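Local coordinates for protein 5-cytosine DNA methyltransferase (Entamoeba histolytica, PDB 3QV2) that probably transfers methyl groups from S-adenosyl-L-methionine to carbon 5 of cytosine in DNA or tRNA, as a member of the DNMT2 group, at residues Lys9-Leu23 against Ile72-Pro85. Residues are numbered along the deposited sequence; the frame is centred on the assembly and turned at random.
Sequences KQVNVIEFFSGIGGL and IESLNCNTWFMSPP. With SAH (S-adenosyl-L-homocysteine), chain B; SO4 (sulfate ion), chain D.
Strands 11-16 and 79-82 run parallel, their axes 4.7 Å apart at closest and 31° askew, joined by the hydrogen bonds Ile-14 N to Thr-79 O, Phe-81 N to Ile-14 O and Phe-16 N to Phe-81 O. Ahead of the pairing, the Asn-78 amide imitates a strand: ND2 donates to Gln-10 O (2.9 Å) and to a sulfate, probably from the crystallisation liquor, which Lys-9 NZ also holds. OD1 accepts hydrogen bonds from Asn-12 N (2.8 Å) and the Thr-79 hydroxyl, which reach it from opposite faces of its plane and fix the amide's rotation. On one face of the sheet, chi1 of -174° carries the CG1 branch of Val-13 over the Phe-81 ring, 3.8 Å from its centroid, a CH-pi contact. On the other, Phe-16 turns its CE2 edge onto the face of Trp-80 in a T-shaped stack, planes at 79°, and Ile-14 CD1 meets Leu-75 CD2 (3.8 Å), just past helix 69-74, and Ile-72 CG2 on that helix. These are central strands of the Rossmann-like class I methyltransferase sheet, strand 36-41 flanking one and 125-130 the other, and cofactor binds at their C-terminal ends. There Pro-84 CA and Pro-85 CD cover one face of Phe-17, whose edge meets the ribose of S-adenosylhomocysteine. Ser-83 OG accepts a hydrogen bond from the ligand's amino N at 2.6 Å, and within the glycine-rich turn Ile-20 N donates to the ligand's carboxylate O, 2.9 Å away and almost perfectly straight.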
ATOM      1  N   LYS A   9      27.174   2.583   6.815  1.00 64.01           N
ATOM      2  CA  LYS A   9      26.461   1.536   6.096  1.00 60.77           C
ATOM      3  C   LYS A   9      25.384   2.144   5.205  1.00 49.95           C
ATOM      4  O   LYS A   9      24.885   3.236   5.477  1.00 49.51           O
ATOM      5  CB  LYS A   9      25.848   0.519   7.060  1.00 65.02           C
ATOM      6  CG  LYS A   9      25.646  -0.848   6.431  1.00 67.38           C
ATOM      7  CD  LYS A   9      26.982  -1.440   6.003  1.00 70.30           C
ATOM      8  CE  LYS A   9      26.828  -2.378   4.821  1.00 71.68           C
ATOM      9  NZ  LYS A   9      26.311  -1.654   3.625  1.00 72.30           N
ATOM     10  N   GLN A  10      25.029   1.434   4.140  1.00 41.40           N
ATOM     11  CA  GLN A  10      24.113   1.975   3.146  1.00 36.21           C
ATOM     12  C   GLN A  10      22.946   1.035   2.860  1.00 27.81           C
ATOM     13  O   GLN A  10      23.060  -0.183   3.009  1.00 21.11           O
ATOM     14  CB  GLN A  10      24.871   2.289   1.854  1.00 41.19           C
ATOM     15  CG  GLN A  10      24.071   3.074   0.831  1.00 48.28           C
ATOM     16  CD  GLN A  10      24.901   3.456  -0.379  1.00 51.70           C
ATOM     17  OE1 GLN A  10      24.394   4.044  -1.334  1.00 51.65           O
ATOM     18  NE2 GLN A  10      26.186   3.120  -0.344  1.00 52.89           N
ATOM     19  N   VAL A  11      21.822   1.615   2.452  1.00 21.87           N
ATOM     20  CA  VAL A  11      20.644   0.839   2.090  1.00 17.56           C
ATOM     21  C   VAL A  11      20.315   1.018   0.613  1.00 19.06           C
ATOM     22  O   VAL A  11      19.843   2.075   0.196  1.00 20.30           O
ATOM     23  CB  VAL A  11      19.418   1.243   2.934  1.00 14.93           C
ATOM     24  CG1 VAL A  11      18.175   0.515   2.445  1.00 12.52           C
ATOM     25  CG2 VAL A  11      19.668   0.950   4.404  1.00 10.56           C
ATOM     26  N   ASN A  12      20.575  -0.019  -0.175  1.00 16.57           N
ATOM     27  CA  ASN A  12      20.284   0.007  -1.601  1.00 13.83           C
ATOM     28  C   ASN A  12      19.117  -0.917  -1.927  1.00 12.67           C
ATOM     29  O   ASN A  12      19.234  -2.138  -1.826  1.00 10.32           O
ATOM     30  CB  ASN A  12      21.524  -0.383  -2.403  1.00 15.47           C
ATOM     31  CG  ASN A  12      22.732   0.464  -2.052  1.00 17.86           C
ATOM     32  OD1 ASN A  12      23.770  -0.052  -1.640  1.00 20.69           O
ATOM     33  ND2 ASN A  12      22.597   1.777  -2.204  1.00 14.38           N
ATOM     34  N   VAL A  13      17.992  -0.327  -2.320  1.00 15.85           N
ATOM     35  CA  VAL A  13      16.741  -1.068  -2.432  1.00 15.95           C
ATOM     36  C   VAL A  13      16.306  -1.333  -3.869  1.00 16.70           C
ATOM     37  O   VAL A  13      16.336  -0.437  -4.713  1.00 17.45           O
ATOM     38  CB  VAL A  13      15.591  -0.319  -1.722  1.00 12.95           C
ATOM     39  CG1 VAL A  13      14.330  -1.171  -1.713  1.00  8.30           C
ATOM     40  CG2 VAL A  13      15.991   0.060  -0.305  1.00 11.02           C
ATOM     41  N   ILE A  14      15.898  -2.569  -4.136  1.00 17.18           N
ATOM     42  CA  ILE A  14      15.182  -2.881  -5.363  1.00 18.13           C
ATOM     43  C   ILE A  14      13.689  -2.854  -5.058  1.00 19.08           C
ATOM     44  O   ILE A  14      13.179  -3.712  -4.338  1.00 19.40           O
ATOM     45  CB  ILE A  14      15.553  -4.264  -5.922  1.00 13.34           C
ATOM     46  CG1 ILE A  14      17.068  -4.399  -6.085  1.00 15.09           C
ATOM     47  CG2 ILE A  14      14.850  -4.498  -7.250  1.00 11.02           C
ATOM     48  CD1 ILE A  14      17.500  -5.728  -6.670  1.00 15.12           C
ATOM     49  N   GLU A  15      12.993  -1.860  -5.599  1.00 17.76           N
ATOM     50  CA  GLU A  15      11.579  -1.664  -5.303  1.00 19.08           C
ATOM     51  C   GLU A  15      10.696  -2.435  -6.281  1.00 19.50           C
ATOM     52  O   GLU A  15      10.189  -1.873  -7.251  1.00 24.25           O
ATOM     53  CB  GLU A  15      11.243  -0.171  -5.333  1.00 16.99           C
ATOM     54  CG  GLU A  15       9.937   0.213  -4.658  1.00 20.06           C
ATOM     55  CD  GLU A  15       9.781   1.718  -4.519  1.00 21.91           C
ATOM     56  OE1 GLU A  15       8.744   2.163  -3.985  1.00 20.26           O
ATOM     57  OE2 GLU A  15      10.695   2.456  -4.942  1.00 18.18           O
ATOM     58  N   PHE A  16      10.520  -3.725  -6.022  1.00 15.07           N
ATOM     59  CA  PHE A  16       9.695  -4.571  -6.876  1.00 14.37           C
ATOM     60  C   PHE A  16       8.226  -4.170  -6.794  1.00 14.34           C
ATOM     61  O   PHE A  16       7.728  -3.827  -5.721  1.00 15.17           O
ATOM     62  CB  PHE A  16       9.853  -6.042  -6.492  1.00 14.39           C
ATOM     63  CG  PHE A  16      11.240  -6.584  -6.706  1.00 13.12           C
ATOM     64  CD1 PHE A  16      11.719  -6.809  -7.985  1.00 12.78           C
ATOM     65  CD2 PHE A  16      12.056  -6.886  -5.628  1.00  8.60           C
ATOM     66  CE1 PHE A  16      12.988  -7.315  -8.185  1.00 10.15           C
ATOM     67  CE2 PHE A  16      13.327  -7.395  -5.823  1.00  8.60           C
ATOM     68  CZ  PHE A  16      13.794  -7.610  -7.103  1.00  9.22           C
ATOM     69  N   PHE A  17       7.535  -4.227  -7.930  1.00 12.86           N
ATOM     70  CA  PHE A  17       6.136  -3.822  -8.004  1.00 11.93           C
ATOM     71  C   PHE A  17       5.977  -2.439  -7.384  1.00 14.68           C
ATOM     72  O   PHE A  17       5.086  -2.208  -6.567  1.00 16.87           O
ATOM     73  CB  PHE A  17       5.242  -4.838  -7.288  1.00 13.77           C
ATOM     74  CG  PHE A  17       5.635  -6.268  -7.533  1.00 15.00           C
ATOM     75  CD1 PHE A  17       5.261  -6.917  -8.699  1.00 13.38           C
ATOM     76  CD2 PHE A  17       6.386  -6.963  -6.598  1.00 13.18           C
ATOM     77  CE1 PHE A  17       5.627  -8.233  -8.927  1.00 12.89           C
ATOM     78  CE2 PHE A  17       6.755  -8.277  -6.820  1.00 10.26           C
ATOM     79  CZ  PHE A  17       6.376  -8.912  -7.986  1.00 10.64           C
ATOM     80  N   SER A  18       6.851  -1.523  -7.791  1.00 12.18           N
ATOM     81  CA  SER A  18       6.967  -0.206  -7.168  1.00 12.81           C
ATOM     82  C   SER A  18       5.677   0.612  -7.137  1.00 15.12           C
ATOM     83  O   SER A  18       5.473   1.416  -6.228  1.00 14.37           O
ATOM     84  CB  SER A  18       8.083   0.601  -7.838  1.00 13.91           C
ATOM     85  OG  SER A  18       7.970   0.552  -9.249  1.00 16.10           O
ATOM     86  N   GLY A  19       4.811   0.415  -8.125  1.00 16.76           N
ATOM     87  CA  GLY A  19       3.571   1.168  -8.196  1.00 17.92           C
ATOM     88  C   GLY A  19       3.814   2.666  -8.210  1.00 19.13           C
ATOM     89  O   GLY A  19       4.475   3.182  -9.110  1.00 21.10           O
ATOM     90  N   ILE A  20       3.284   3.368  -7.211  1.00 15.15           N
ATOM     91  CA  ILE A  20       3.456   4.816  -7.128  1.00 18.88           C
ATOM     92  C   ILE A  20       4.517   5.213  -6.103  1.00 18.13           C
ATOM     93  O   ILE A  20       4.681   6.393  -5.793  1.00 15.16           O
ATOM     94  CB  ILE A  20       2.131   5.538  -6.798  1.00 20.59           C
ATOM     95  CG1 ILE A  20       1.660   5.182  -5.387  1.00 18.04           C
ATOM     96  CG2 ILE A  20       1.063   5.197  -7.826  1.00 23.23           C
ATOM     97  CD1 ILE A  20       0.377   5.878  -4.984  1.00 16.55           C
ATOM     98  N   GLY A  21       5.231   4.222  -5.577  1.00 17.84           N
ATOM     99  CA  GLY A  21       6.333   4.474  -4.665  1.00 15.22           C
ATOM    100  C   GLY A  21       5.942   4.511  -3.201  1.00 13.82           C
ATOM    101  O   GLY A  21       6.523   5.258  -2.415  1.00 14.11           O
ATOM    102  N   GLY A  22       4.959   3.697  -2.827  1.00 14.41           N
ATOM    103  CA  GLY A  22       4.507   3.641  -1.450  1.00  9.89           C
ATOM    104  C   GLY A  22       5.579   3.130  -0.506  1.00 13.50           C
ATOM    105  O   GLY A  22       5.767   3.667   0.587  1.00 15.55           O
ATOM    106  N   LEU A  23       6.286   2.086  -0.927  1.00 13.99           N
ATOM    107  CA  LEU A  23       7.339   1.496  -0.106  1.00 13.58           C
ATOM    108  C   LEU A  23       8.502   2.464   0.080  1.00 15.64           C
ATOM    109  O   LEU A  23       9.061   2.575   1.171  1.00 17.21           O
ATOM    110  CB  LEU A  23       7.833   0.187  -0.720  1.00 14.60           C
ATOM    111  CG  LEU A  23       6.761  -0.880  -0.941  1.00 22.97           C
ATOM    112  CD1 LEU A  23       7.360  -2.115  -1.588  1.00 24.81           C
ATOM    113  CD2 LEU A  23       6.086  -1.231   0.372  1.00 23.61           C
ATOM    114  N   ILE A  72      19.440  -8.570 -11.984  1.00 21.47           N
ATOM    115  CA  ILE A  72      19.159  -8.202 -10.602  1.00 17.51           C
ATOM    116  C   ILE A  72      20.447  -7.963  -9.813  1.00 20.72           C
ATOM    117  O   ILE A  72      20.561  -6.987  -9.074  1.00 23.61           O
ATOM    118  CB  ILE A  72      18.315  -9.274  -9.891  1.00 14.74           C
ATOM    119  CG1 ILE A  72      16.845  -9.158 -10.310  1.00 18.39           C
ATOM    120  CG2 ILE A  72      18.440  -9.138  -8.383  1.00 11.91           C
ATOM    121  CD1 ILE A  72      15.968 -10.252  -9.754  1.00 21.88           C
ATOM    122  N   GLU A  73      21.416  -8.854  -9.987  1.00 21.38           N
ATOM    123  CA  GLU A  73      22.667  -8.776  -9.242  1.00 24.52           C
ATOM    124  C   GLU A  73      23.523  -7.597  -9.708  1.00 20.43           C
ATOM    125  O   GLU A  73      24.302  -7.044  -8.932  1.00 21.42           O
ATOM    126  CB  GLU A  73      23.441 -10.092  -9.369  1.00 27.91           C
ATOM    127  CG  GLU A  73      24.304 -10.421  -8.162  1.00 33.67           C
ATOM    128  CD  GLU A  73      24.881 -11.823  -8.220  1.00 36.70           C
ATOM    129  OE1 GLU A  73      24.788 -12.548  -7.206  1.00 36.71           O
ATOM    130  OE2 GLU A  73      25.434 -12.200  -9.274  1.00 39.18           O
ATOM    131  N   SER A  74      23.368  -7.213 -10.972  1.00 20.63           N
ATOM    132  CA  SER A  74      24.120  -6.092 -11.528  1.00 24.60           C
ATOM    133  C   SER A  74      23.782  -4.800 -10.795  1.00 23.54           C
ATOM    134  O   SER A  74      24.559  -3.845 -10.806  1.00 23.77           O
ATOM    135  CB  SER A  74      23.836  -5.935 -13.023  1.00 30.29           C
ATOM    136  OG  SER A  74      22.524  -5.447 -13.246  1.00 34.70           O
ATOM    137  N   LEU A  75      22.617  -4.780 -10.157  1.00 19.71           N
ATOM    138  CA  LEU A  75      22.165  -3.611  -9.412  1.00 19.87           C
ATOM    139  C   LEU A  75      22.972  -3.410  -8.132  1.00 19.37           C
ATOM    140  O   LEU A  75      23.010  -2.310  -7.583  1.00 20.12           O
ATOM    141  CB  LEU A  75      20.675  -3.731  -9.081  1.00 18.79           C
ATOM    142  CG  LEU A  75      19.680  -3.216 -10.123  1.00 18.02           C
ATOM    143  CD1 LEU A  75      20.135  -3.538 -11.537  1.00 17.64           C
ATOM    144  CD2 LEU A  75      18.286  -3.773  -9.858  1.00 17.16           C
ATOM    145  N   ASN A  76      23.614  -4.476  -7.665  1.00 19.64           N
ATOM    146  CA  ASN A  76      24.412  -4.419  -6.445  0.51 20.99           C
ATOM    147  C   ASN A  76      23.638  -3.822  -5.276  1.00 19.90           C
ATOM    148  O   ASN A  76      24.134  -2.948  -4.567  1.00 19.55           O
ATOM    149  CB  ASN A  76      25.708  -3.634  -6.677  0.51 21.75           C
ATOM    150  CG  ASN A  76      26.614  -4.296  -7.696  0.51 22.31           C
ATOM    151  OD1 ASN A  76      27.099  -3.650  -8.625  0.51 23.55           O
ATOM    152  ND2 ASN A  76      26.840  -5.594  -7.530  0.51 22.75           N
ATOM    153  N   CYS A  77      22.414  -4.299  -5.081  1.00 19.32           N
ATOM    154  CA  CYS A  77      21.576  -3.826  -3.987  1.00 14.30           C
ATOM    155  C   CYS A  77      21.609  -4.808  -2.824  1.00 13.23           C
ATOM    156  O   CYS A  77      22.001  -5.962  -2.987  1.00 12.92           O
ATOM    157  CB  CYS A  77      20.136  -3.617  -4.459  1.00 17.23           C
ATOM    158  SG  CYS A  77      19.906  -2.180  -5.529  1.00 23.23           S
ATOM    159  N   ASN A  78      21.193  -4.343  -1.650  1.00 11.71           N
ATOM    160  CA  ASN A  78      21.205  -5.175  -0.452  1.00 11.48           C
ATOM    161  C   ASN A  78      19.856  -5.209   0.258  1.00 13.80           C
ATOM    162  O   ASN A  78      19.761  -5.638   1.408  1.00 11.29           O
ATOM    163  CB  ASN A  78      22.294  -4.699   0.514  1.00 13.89           C
ATOM    164  CG  ASN A  78      22.112  -3.251   0.930  1.00 18.91           C
ATOM    165  OD1 ASN A  78      21.041  -2.670   0.748  1.00 21.43           O
ATOM    166  ND2 ASN A  78      23.159  -2.662   1.494  1.00 15.93           N
ATOM    167  N   THR A  79      18.813  -4.760  -0.432  1.00 14.28           N
ATOM    168  CA  THR A  79      17.486  -4.693   0.165  1.00 14.72           C
ATOM    169  C   THR A  79      16.377  -4.937  -0.858  1.00 13.39           C
ATOM    170  O   THR A  79      16.449  -4.468  -1.993  1.00 14.85           O
ATOM    171  CB  THR A  79      17.251  -3.334   0.849  1.00 15.34           C
ATOM    172  OG1 THR A  79      18.279  -3.098   1.819  1.00 15.13           O
ATOM    173  CG2 THR A  79      15.901  -3.313   1.539  1.00 15.79           C
ATOM    174  N   TRP A  80      15.353  -5.675  -0.440  1.00 13.53           N
ATOM    175  CA  TRP A  80      14.192  -5.933  -1.281  1.00 14.72           C
ATOM    176  C   TRP A  80      12.924  -5.368  -0.654  1.00 18.11           C
ATOM    177  O   TRP A  80      12.522  -5.782   0.432  1.00 16.09           O
ATOM    178  CB  TRP A  80      14.009  -7.435  -1.503  1.00 14.54           C
ATOM    179  CG  TRP A  80      14.926  -8.041  -2.518  1.00 11.51           C
ATOM    180  CD1 TRP A  80      16.048  -7.478  -3.058  1.00 11.81           C
ATOM    181  CD2 TRP A  80      14.795  -9.330  -3.122  1.00  9.99           C
ATOM    182  NE1 TRP A  80      16.624  -8.343  -3.958  1.00  9.44           N
ATOM    183  CE2 TRP A  80      15.869  -9.492  -4.017  1.00  9.13           C
ATOM    184  CE3 TRP A  80      13.868 -10.373  -2.994  1.00 11.19           C
ATOM    185  CZ2 TRP A  80      16.050 -10.642  -4.778  1.00  9.36           C
ATOM    186  CZ3 TRP A  80      14.044 -11.518  -3.751  1.00  9.41           C
ATOM    187  CH2 TRP A  80      15.126 -11.643  -4.631  1.00 10.10           C
ATOM    188  N   PHE A  81      12.303  -4.414  -1.340  1.00 19.14           N
ATOM    189  CA  PHE A  81      10.973  -3.942  -0.968  1.00 17.24           C
ATOM    190  C   PHE A  81       9.984  -4.426  -2.015  1.00 13.31           C
ATOM    191  O   PHE A  81      10.259  -4.354  -3.213  1.00 12.41           O
ATOM    192  CB  PHE A  81      10.929  -2.415  -0.883  1.00 16.94           C
ATOM    193  CG  PHE A  81      11.625  -1.852   0.321  1.00 14.08           C
ATOM    194  CD1 PHE A  81      12.145  -2.687   1.292  1.00 11.05           C
ATOM    195  CD2 PHE A  81      11.749  -0.482   0.487  1.00 17.31           C
ATOM    196  CE1 PHE A  81      12.782  -2.169   2.401  1.00 13.05           C
ATOM    197  CE2 PHE A  81      12.386   0.042   1.595  1.00 17.69           C
ATOM    198  CZ  PHE A  81      12.902  -0.805   2.553  1.00 17.71           C
ATOM    199  N   MET A  82       8.834  -4.921  -1.572  1.00 17.06           N
ATOM    200  CA  MET A  82       7.851  -5.443  -2.512  1.00 14.69           C
ATOM    201  C   MET A  82       6.448  -5.588  -1.935  1.00 14.02           C
ATOM    202  O   MET A  82       6.266  -5.982  -0.781  1.00 17.12           O
ATOM    203  CB  MET A  82       8.308  -6.795  -3.061  1.00  6.41           C
ATOM    204  CG  MET A  82       8.289  -7.914  -2.035  1.00  6.37           C
ATOM    205  SD  MET A  82       8.654  -9.522  -2.763  1.00 12.38           S
ATOM    206  CE  MET A  82      10.263  -9.209  -3.479  1.00 12.82           C
ATOM    207  N   SER A  83       5.460  -5.265  -2.759  1.00 13.41           N
ATOM    208  CA  SER A  83       4.070  -5.576  -2.466  1.00 15.91           C
ATOM    209  C   SER A  83       3.460  -6.228  -3.701  1.00 15.70           C
ATOM    210  O   SER A  83       2.876  -5.551  -4.549  1.00 13.12           O
ATOM    211  CB  SER A  83       3.297  -4.317  -2.072  1.00 23.52           C
ATOM    212  OG  SER A  83       3.422  -3.314  -3.060  1.00 28.73           O
ATOM    213  N   PRO A  84       3.617  -7.554  -3.812  1.00 17.81           N
ATOM    214  CA  PRO A  84       3.198  -8.333  -4.982  1.00 17.83           C
ATOM    215  C   PRO A  84       1.709  -8.190  -5.263  1.00 17.50           C
ATOM    216  O   PRO A  84       0.952  -7.859  -4.351  1.00 17.50           O
ATOM    217  CB  PRO A  84       3.515  -9.775  -4.571  1.00 15.60           C
ATOM    218  CG  PRO A  84       4.574  -9.650  -3.523  1.00 17.76           C
ATOM    219  CD  PRO A  84       4.232  -8.401  -2.775  1.00 18.33           C
ATOM    220  N   PRO A  85       1.292  -8.437  -6.514  1.00 17.55           N
ATOM    221  CA  PRO A  85      -0.132  -8.421  -6.859  1.00 16.85           C
ATOM    222  C   PRO A  85      -0.930  -9.240  -5.850  1.00 17.13           C
ATOM    223  O   PRO A  85      -0.511 -10.339  -5.486  1.00 15.62           O
ATOM    224  CB  PRO A  85      -0.157  -9.089  -8.234  1.00 17.83           C
ATOM    225  CG  PRO A  85       1.170  -8.757  -8.825  1.00 15.35           C
ATOM    226  CD  PRO A  85       2.140  -8.764  -7.674  1.00 17.61           C
TER
HETATM  227  N   SAH B 323       2.926  -0.804  -3.428  1.00 22.58           N
HETATM  228  CA  SAH B 323       2.823  -0.043  -4.658  1.00 21.57           C
HETATM  229  CB  SAH B 323       1.858  -0.707  -5.630  1.00 21.80           C
HETATM  230  CG  SAH B 323       1.670  -2.204  -5.563  1.00 22.36           C
HETATM  231  SD  SAH B 323       0.451  -2.936  -6.673  1.00 19.15           S
HETATM  232  C   SAH B 323       2.397   1.368  -4.337  1.00 18.21           C
HETATM  233  O   SAH B 323       1.759   2.041  -5.196  1.00 21.03           O
HETATM  234  OXT SAH B 323       2.686   1.880  -3.203  1.00 15.75           O
HETATM  235  C5' SAH B 323       1.230  -4.208  -7.643  1.00 23.78           C
HETATM  236  C4' SAH B 323       2.051  -3.798  -8.810  1.00 24.41           C
HETATM  237  O4' SAH B 323       2.763  -4.899  -9.255  1.00 25.37           O
HETATM  238  C3' SAH B 323       1.175  -3.374  -9.904  1.00 22.59           C
HETATM  239  O3' SAH B 323       1.322  -2.013 -10.122  1.00 21.39           O
HETATM  240  C2' SAH B 323       1.573  -4.109 -11.078  1.00 23.85           C
HETATM  241  O2' SAH B 323       1.762  -3.240 -12.139  1.00 21.90           O
HETATM  242  C1' SAH B 323       2.837  -4.751 -10.708  1.00 20.20           C
HETATM  243  N9  SAH B 323       3.042  -5.973 -11.432  1.00 20.62           N
HETATM  244  C8  SAH B 323       2.218  -7.009 -11.639  1.00 21.61           C
HETATM  245  N7  SAH B 323       2.886  -7.908 -12.380  1.00 21.16           N
HETATM  246  C5  SAH B 323       4.126  -7.425 -12.635  1.00 21.66           C
HETATM  247  C6  SAH B 323       5.223  -7.922 -13.342  1.00 19.99           C
HETATM  248  N6  SAH B 323       5.161  -9.208 -13.991  1.00 17.83           N
HETATM  249  N1  SAH B 323       6.336  -7.169 -13.404  1.00 19.09           N
HETATM  250  C2  SAH B 323       6.416  -5.971 -12.809  1.00 17.43           C
HETATM  251  N3  SAH B 323       5.378  -5.476 -12.126  1.00 20.42           N
HETATM  252  C4  SAH B 323       4.233  -6.176 -12.025  1.00 22.06           C
HETATM  253  S   SO4 D 325      26.361  -4.209   1.171  1.00 68.91           S
HETATM  254  O1  SO4 D 325      25.687  -4.290  -0.122  1.00 67.38           O
HETATM  255  O2  SO4 D 325      25.382  -4.269   2.252  1.00 65.97           O
HETATM  256  O3  SO4 D 325      27.288  -5.331   1.294  1.00 71.40           O
HETATM  257  O4  SO4 D 325      27.093  -2.948   1.254  1.00 68.89           O